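Local coordinates for general secretion pathway protein C (Vibrio cholerae, PDB 2I6V) that is probably required for type II secretion of cholera toxin through the outer membrane, here represented by its periplasmic PDZ domain, at residues Ser63-Glu75 with Gln79-Phe87. Numbering follows the deposited sequence. Where two conformers were deposited one is given.
Sequences SMNEMTEMSLTVE and QQHDVYIQF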
ATOM      1  N   SER A  63      -0.561  -8.841 -12.741  1.00 21.07           N
ATOM      2  CA  SER A  63      -1.676  -9.753 -12.500  1.00 23.38           C
ATOM      3  C   SER A  63      -2.893  -9.025 -11.945  1.00 24.99           C
ATOM      4  O   SER A  63      -3.927  -9.639 -11.674  1.00 23.43           O
ATOM      5  CB  SER A  63      -1.260 -10.839 -11.501  1.00 24.25           C
ATOM      6  OG  SER A  63      -1.359 -10.359 -10.163  1.00 23.34           O
ATOM      7  N   MET A  64      -2.782  -7.718 -11.770  1.00 27.22           N
ATOM      8  CA  MET A  64      -3.783  -7.034 -10.968  1.00 31.45           C
ATOM      9  C   MET A  64      -5.165  -6.922 -11.620  1.00 30.98           C
ATOM     10  O   MET A  64      -6.162  -6.732 -10.926  1.00 31.05           O
ATOM     11  CB  MET A  64      -3.275  -5.687 -10.480  1.00 33.03           C
ATOM     12  CG  MET A  64      -3.603  -5.466  -9.028  1.00 33.54           C
ATOM     13  SD  MET A  64      -2.822  -3.985  -8.418  1.00 37.67           S
ATOM     14  CE  MET A  64      -3.668  -2.767  -9.418  1.00 38.06           C
ATOM     15  N   ASN A  65      -5.228  -7.069 -12.939  1.00 31.85           N
ATOM     16  CA  ASN A  65      -6.514  -7.095 -13.628  1.00 31.68           C
ATOM     17  C   ASN A  65      -7.348  -8.329 -13.275  1.00 30.98           C
ATOM     18  O   ASN A  65      -8.547  -8.382 -13.574  1.00 30.79           O
ATOM     19  CB  ASN A  65      -6.323  -7.015 -15.140  1.00 34.39           C
ATOM     20  CG  ASN A  65      -5.440  -8.117 -15.671  1.00 37.34           C
ATOM     21  OD1 ASN A  65      -4.290  -8.269 -15.249  1.00 40.97           O
ATOM     22  ND2 ASN A  65      -5.965  -8.892 -16.613  1.00 40.64           N
ATOM     23  N   GLU A  66      -6.714  -9.326 -12.657  1.00 27.99           N
ATOM     24  CA  GLU A  66      -7.419 -10.527 -12.215  1.00 26.80           C
ATOM     25  C   GLU A  66      -7.733 -10.477 -10.727  1.00 26.69           C
ATOM     26  O   GLU A  66      -8.324 -11.405 -10.176  1.00 25.59           O
ATOM     27  CB  GLU A  66      -6.614 -11.791 -12.523  1.00 29.14           C
ATOM     28  CG  GLU A  66      -6.772 -12.306 -13.941  1.00 33.72           C
ATOM     29  CD  GLU A  66      -5.861 -11.605 -14.925  1.00 39.44           C
ATOM     30  OE1 GLU A  66      -4.763 -11.171 -14.514  1.00 42.12           O
ATOM     31  OE2 GLU A  66      -6.241 -11.494 -16.112  1.00 42.76           O
ATOM     32  N   MET A  67      -7.322  -9.397 -10.078  1.00 25.91           N
ATOM     33  CA  MET A  67      -7.530  -9.267  -8.644  1.00 26.46           C
ATOM     34  C   MET A  67      -8.865  -8.623  -8.318  1.00 23.61           C
ATOM     35  O   MET A  67      -9.285  -7.678  -8.986  1.00 22.52           O
ATOM     36  CB  MET A  67      -6.423  -8.434  -8.026  1.00 27.83           C
ATOM     37  CG  MET A  67      -5.069  -9.060  -8.146  1.00 32.06           C
ATOM     38  SD  MET A  67      -4.107  -8.662  -6.690  1.00 30.04           S
ATOM     39  CE  MET A  67      -4.721  -9.898  -5.552  1.00 37.94           C
ATOM     40  N   THR A  68      -9.520  -9.128  -7.280  1.00 20.93           N
ATOM     41  CA  THR A  68     -10.741  -8.497  -6.798  1.00 22.35           C
ATOM     42  C   THR A  68     -10.526  -7.834  -5.442  1.00 19.93           C
ATOM     43  O   THR A  68     -11.391  -7.112  -4.955  1.00 17.46           O
ATOM     44  CB  THR A  68     -11.909  -9.497  -6.688  1.00 24.04           C
ATOM     45  OG1 THR A  68     -11.566 -10.543  -5.770  1.00 27.32           O
ATOM     46  CG2 THR A  68     -12.230 -10.098  -8.056  1.00 26.04           C
ATOM     47  N   GLU A  69      -9.372  -8.088  -4.832  1.00 19.04           N
ATOM     48  CA  GLU A  69      -9.060  -7.504  -3.533  1.00 19.81           C
ATOM     49  C   GLU A  69      -7.563  -7.559  -3.299  1.00 19.01           C
ATOM     50  O   GLU A  69      -6.865  -8.353  -3.931  1.00 18.27           O
ATOM     51  CB  GLU A  69      -9.784  -8.259  -2.414  1.00 20.07           C
ATOM     52  CG  GLU A  69      -9.442  -9.745  -2.364  1.00 23.28           C
ATOM     53  CD  GLU A  69     -10.348 -10.549  -1.438  1.00 26.69           C
ATOM     54  OE1 GLU A  69     -11.381 -10.019  -0.979  1.00 29.61           O
ATOM     55  OE2 GLU A  69     -10.019 -11.725  -1.172  1.00 31.04           O
ATOM     56  N   MET A  70      -7.080  -6.714  -2.392  1.00 17.88           N
ATOM     57  CA  MET A  70      -5.668  -6.692  -2.000  1.00 18.99           C
ATOM     58  C   MET A  70      -5.573  -6.387  -0.515  1.00 16.70           C
ATOM     59  O   MET A  70      -6.469  -5.765   0.050  1.00 15.57           O
ATOM     60  CB  MET A  70      -4.915  -5.584  -2.728  1.00 16.24           C
ATOM     61  CG  MET A  70      -4.921  -5.658  -4.221  1.00 25.05           C
ATOM     62  SD  MET A  70      -3.732  -4.473  -4.864  1.00 29.62           S
ATOM     63  CE  MET A  70      -3.964  -3.086  -3.765  1.00 22.82           C
ATOM     64  N   SER A  71      -4.484  -6.811   0.118  1.00 16.22           N
ATOM     65  CA  SER A  71      -4.214  -6.382   1.488  1.00 15.78           C
ATOM     66  C   SER A  71      -2.955  -5.543   1.520  1.00 17.93           C
ATOM     67  O   SER A  71      -1.951  -5.884   0.890  1.00 20.99           O
ATOM     68  CB  SER A  71      -4.040  -7.574   2.418  1.00 18.34           C
ATOM     69  OG  SER A  71      -2.763  -8.147   2.221  1.00 25.95           O
ATOM     70  N   LEU A  72      -3.007  -4.449   2.261  1.00 13.69           N
ATOM     71  CA  LEU A  72      -1.851  -3.591   2.445  1.00 12.94           C
ATOM     72  C   LEU A  72      -1.488  -3.661   3.921  1.00 12.81           C
ATOM     73  O   LEU A  72      -2.318  -3.366   4.777  1.00 12.34           O
ATOM     74  CB  LEU A  72      -2.223  -2.163   2.061  1.00 13.69           C
ATOM     75  CG  LEU A  72      -1.165  -1.069   2.041  1.00 15.09           C
ATOM     76  CD1 LEU A  72      -0.112  -1.322   0.961  1.00 15.14           C
ATOM     77  CD2 LEU A  72      -1.858   0.263   1.799  1.00 16.14           C
ATOM     78  N   THR A  73      -0.258  -4.071   4.221  1.00 10.58           N
ATOM     79  CA  THR A  73       0.188  -4.122   5.602  1.00 10.72           C
ATOM     80  C   THR A  73       0.801  -2.772   5.925  1.00 11.63           C
ATOM     81  O   THR A  73       1.713  -2.325   5.229  1.00 12.15           O
ATOM     82  CB  THR A  73       1.247  -5.223   5.825  1.00 10.49           C
ATOM     83  OG1 THR A  73       0.701  -6.500   5.463  1.00 11.89           O
ATOM     84  CG2 THR A  73       1.677  -5.259   7.296  1.00 13.63           C
ATOM     85  N   VAL A  74       0.305  -2.123   6.972  1.00 10.49           N
ATOM     86  CA  VAL A  74       0.881  -0.829   7.367  1.00 10.44           C
ATOM     87  C   VAL A  74       1.392  -0.852   8.801  1.00 11.82           C
ATOM     88  O   VAL A  74       0.939  -1.658   9.614  1.00 11.77           O
ATOM     89  CB  VAL A  74      -0.120   0.331   7.215  1.00  9.49           C
ATOM     90  CG1 VAL A  74      -0.630   0.412   5.771  1.00 12.31           C
ATOM     91  CG2 VAL A  74      -1.280   0.180   8.206  1.00 11.52           C
ATOM     92  N   GLU A  75       2.329   0.043   9.095  1.00 10.31           N
ATOM     93  CA  GLU A  75       2.848   0.214  10.445  1.00 10.86           C
ATOM     94  C   GLU A  75       2.385   1.571  10.964  1.00 11.91           C
ATOM     95  O   GLU A  75       2.531   2.588  10.282  1.00 12.50           O
ATOM     96  CB  GLU A  75       4.370   0.149  10.427  1.00 13.25           C
ATOM     97  CG  GLU A  75       5.013  -0.121  11.771  1.00 19.09           C
ATOM     98  CD  GLU A  75       6.426  -0.648  11.611  1.00 22.42           C
ATOM     99  OE1 GLU A  75       7.293   0.125  11.155  1.00 23.72           O
ATOM    100  OE2 GLU A  75       6.666  -1.842  11.911  1.00 26.41           O
ATOM    101  N   GLN A  79       3.166  -0.631  15.492  1.00 17.76           N
ATOM    102  CA  GLN A  79       2.455  -1.896  15.341  1.00 20.20           C
ATOM    103  C   GLN A  79       1.985  -2.064  13.910  1.00 18.91           C
ATOM    104  O   GLN A  79       1.671  -1.083  13.247  1.00 16.36           O
ATOM    105  CB  GLN A  79       1.245  -1.944  16.268  1.00 22.54           C
ATOM    106  CG  GLN A  79       1.590  -2.044  17.741  1.00 31.47           C
ATOM    107  CD  GLN A  79       0.366  -2.313  18.591  1.00 36.96           C
ATOM    108  OE1 GLN A  79      -0.616  -1.565  18.547  1.00 41.15           O
ATOM    109  NE2 GLN A  79       0.413  -3.389  19.370  1.00 39.72           N
ATOM    110  N   GLN A  80       1.925  -3.305  13.445  1.00 17.70           N
ATOM    111  CA  GLN A  80       1.448  -3.571  12.088  1.00 17.70           C
ATOM    112  C   GLN A  80       0.023  -4.108  12.060  1.00 18.51           C
ATOM    113  O   GLN A  80      -0.399  -4.852  12.952  1.00 18.69           O
ATOM    114  CB  GLN A  80       2.395  -4.524  11.362  1.00 17.88           C
ATOM    115  CG  GLN A  80       3.753  -3.897  11.025  1.00 19.51           C
ATOM    116  CD  GLN A  80       4.639  -4.809  10.200  1.00 19.97           C
ATOM    117  OE1 GLN A  80       4.241  -5.911   9.832  1.00 24.28           O
ATOM    118  NE2 GLN A  80       5.850  -4.348   9.897  1.00 22.64           N
ATOM    119  N   HIS A  81      -0.725  -3.716  11.035  1.00 15.01           N
ATOM    120  CA  HIS A  81      -1.982  -4.384  10.751  1.00 15.20           C
ATOM    121  C   HIS A  81      -2.277  -4.354   9.260  1.00 13.60           C
ATOM    122  O   HIS A  81      -1.646  -3.610   8.503  1.00 11.89           O
ATOM    123  CB  HIS A  81      -3.137  -3.772  11.539  1.00 17.16           C
ATOM    124  CG  HIS A  81      -3.615  -2.465  10.994  1.00 19.39           C
ATOM    125  ND1 HIS A  81      -3.028  -1.264  11.323  1.00 21.44           N
ATOM    126  CD2 HIS A  81      -4.640  -2.167  10.160  1.00 20.61           C
ATOM    127  CE1 HIS A  81      -3.663  -0.282  10.707  1.00 22.64           C
ATOM    128  NE2 HIS A  81      -4.646  -0.804   9.994  1.00 23.83           N
ATOM    129  N   ASP A  82      -3.241  -5.171   8.851  1.00 12.37           N
ATOM    130  CA  ASP A  82      -3.578  -5.289   7.443  1.00 12.34           C
ATOM    131  C   ASP A  82      -4.821  -4.480   7.114  1.00 13.49           C
ATOM    132  O   ASP A  82      -5.813  -4.507   7.856  1.00 14.92           O
ATOM    133  CB  ASP A  82      -3.790  -6.753   7.067  1.00 13.00           C
ATOM    134  CG  ASP A  82      -2.485  -7.520   6.973  1.00 18.01           C
ATOM    135  OD1 ASP A  82      -1.412  -6.881   7.062  1.00 17.36           O
ATOM    136  OD2 ASP A  82      -2.531  -8.757   6.816  1.00 22.54           O
ATOM    137  N   VAL A  83      -4.732  -3.751   6.007  1.00 12.43           N
ATOM    138  CA  VAL A  83      -5.820  -2.960   5.474  1.00 13.02           C
ATOM    139  C   VAL A  83      -6.360  -3.713   4.269  1.00 14.20           C
ATOM    140  O   VAL A  83      -5.605  -4.155   3.403  1.00 13.29           O
ATOM    141  CB  VAL A  83      -5.300  -1.583   5.046  1.00 15.07           C
ATOM    142  CG1 VAL A  83      -6.344  -0.837   4.256  1.00 17.78           C
ATOM    143  CG2 VAL A  83      -4.870  -0.782   6.285  1.00 16.39           C
ATOM    144  N   TYR A  84      -7.672  -3.892   4.237  0.50 13.18           N
ATOM    145  CA  TYR A  84      -8.283  -4.665   3.180  0.50 14.43           C
ATOM    146  C   TYR A  84      -8.898  -3.762   2.126  0.50 13.78           C
ATOM    147  O   TYR A  84      -9.804  -2.974   2.403  0.50 12.81           O
ATOM    148  CB  TYR A  84      -9.290  -5.646   3.770  0.50 15.15           C
ATOM    149  CG  TYR A  84      -8.640  -6.533   4.806  0.50 17.59           C
ATOM    150  CD1 TYR A  84      -7.796  -7.569   4.421  0.50 18.47           C
ATOM    151  CD2 TYR A  84      -8.838  -6.314   6.164  0.50 19.81           C
ATOM    152  CE1 TYR A  84      -7.181  -8.378   5.360  0.50 19.63           C
ATOM    153  CE2 TYR A  84      -8.228  -7.119   7.114  0.50 19.48           C
ATOM    154  CZ  TYR A  84      -7.402  -8.149   6.705  0.50 19.16           C
ATOM    155  OH  TYR A  84      -6.794  -8.955   7.639  0.50 18.77           O
ATOM    156  N   ILE A  85      -8.351  -3.861   0.924  1.00 12.27           N
ATOM    157  CA  ILE A  85      -8.816  -3.095  -0.211  1.00 12.33           C
ATOM    158  C   ILE A  85      -9.735  -3.956  -1.081  1.00 12.16           C
ATOM    159  O   ILE A  85      -9.342  -5.026  -1.544  1.00 12.84           O
ATOM    160  CB  ILE A  85      -7.604  -2.572  -1.020  1.00 12.87           C
ATOM    161  CG1 ILE A  85      -6.940  -1.407  -0.275  1.00 14.99           C
ATOM    162  CG2 ILE A  85      -8.016  -2.155  -2.428  1.00 14.19           C
ATOM    163  CD1 ILE A  85      -5.559  -1.052  -0.800  1.00 16.85           C
ATOM    164  N   GLN A  86     -10.965  -3.491  -1.279  1.00 11.49           N
ATOM    165  CA  GLN A  86     -11.949  -4.201  -2.083  1.00 11.41           C
ATOM    166  C   GLN A  86     -12.029  -3.533  -3.450  1.00 12.47           C
ATOM    167  O   GLN A  86     -12.310  -2.343  -3.526  1.00 12.85           O
ATOM    168  CB  GLN A  86     -13.323  -4.109  -1.415  1.00 10.26           C
ATOM    169  CG  GLN A  86     -14.421  -4.809  -2.184  1.00 12.46           C
ATOM    170  CD  GLN A  86     -14.185  -6.310  -2.245  1.00 14.91           C
ATOM    171  OE1 GLN A  86     -14.203  -6.996  -1.214  1.00 17.16           O
ATOM    172  NE2 GLN A  86     -13.949  -6.822  -3.445  1.00 16.90           N
ATOM    173  N   PHE A  87     -11.773  -4.291  -4.516  1.00 12.64           N
ATOM    174  CA  PHE A  87     -11.891  -3.761  -5.870  1.00 15.85           C
ATOM    175  C   PHE A  87     -13.274  -4.101  -6.417  1.00 16.72           C
ATOM    176  O   PHE A  87     -13.673  -3.634  -7.486  1.00 16.88           O
ATOM    177  CB  PHE A  87     -10.825  -4.356  -6.801  1.00 15.36           C
ATOM    178  CG  PHE A  87      -9.422  -3.858  -6.537  1.00 16.64           C
ATOM    179  CD1 PHE A  87      -8.359  -4.748  -6.466  1.00 18.87           C
ATOM    180  CD2 PHE A  87      -9.170  -2.504  -6.372  1.00 18.36           C
ATOM    181  CE1 PHE A  87      -7.063  -4.291  -6.230  1.00 19.28           C
ATOM    182  CE2 PHE A  87      -7.875  -2.040  -6.141  1.00 18.00           C
ATOM    183  CZ  PHE A  87      -6.825  -2.939  -6.067  1.00 18.27           C
ATOM    184  OXT PHE A  87     -14.021  -4.856  -5.796  1.00 17.43           O
TER
HETATM  185  O   HOH W   1     -13.231  -9.726  -3.533  1.00 38.55           O
HETATM  186  O   HOH W   2     -12.104  -7.939   0.401  1.00 24.34           O
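M70 packs its bent side chain against the ring of F87, with SD at the ring edge in a Met-aromatic contact 4.7 Å from the centroid; M70 CE continues to I85 CD1, 3.9 Å away. I85 CG2 lies over one face of the F87 ring, offset toward its rim, and the ring of Y6 meets F87 at a steep angle. Farther along the same face, L72 and V83 pack CB to CB (4.3 Å), and V74 lays CG2 over a face of the H81 imidazole, 3.5 Å from CE1. H81 reaches this methyl because its CG sits between the backbone N and carbonyl carbon (chi1 76°).

The other face is polar. T73 OG1 donates to D82 OD1 at 2.7 Å, approaching from above the carboxylate plane, while Q80 NE2 makes a weak bond to E75 OE2 (3.3 Å). At the far end, one water joins E69 OE1 to Q86 OE1 and another links T68 OG1 to Q86 NE2; that amide also donates almost straight (174°) to F87 OXT.

Paired backbone bonds at M70/I85, L72/V83 and V74/H81 set this antiparallel hairpin, and F87 N to T68 O extends it. Strand 42-46 flanks the other edge of 69-75. The two-faced chemistry thus buries M70, L72, V74, V83 and I85 inside the PDZ domain, whereas the polar face is largely solvent-exposed, waters joining the strands at its E69/Q86 end.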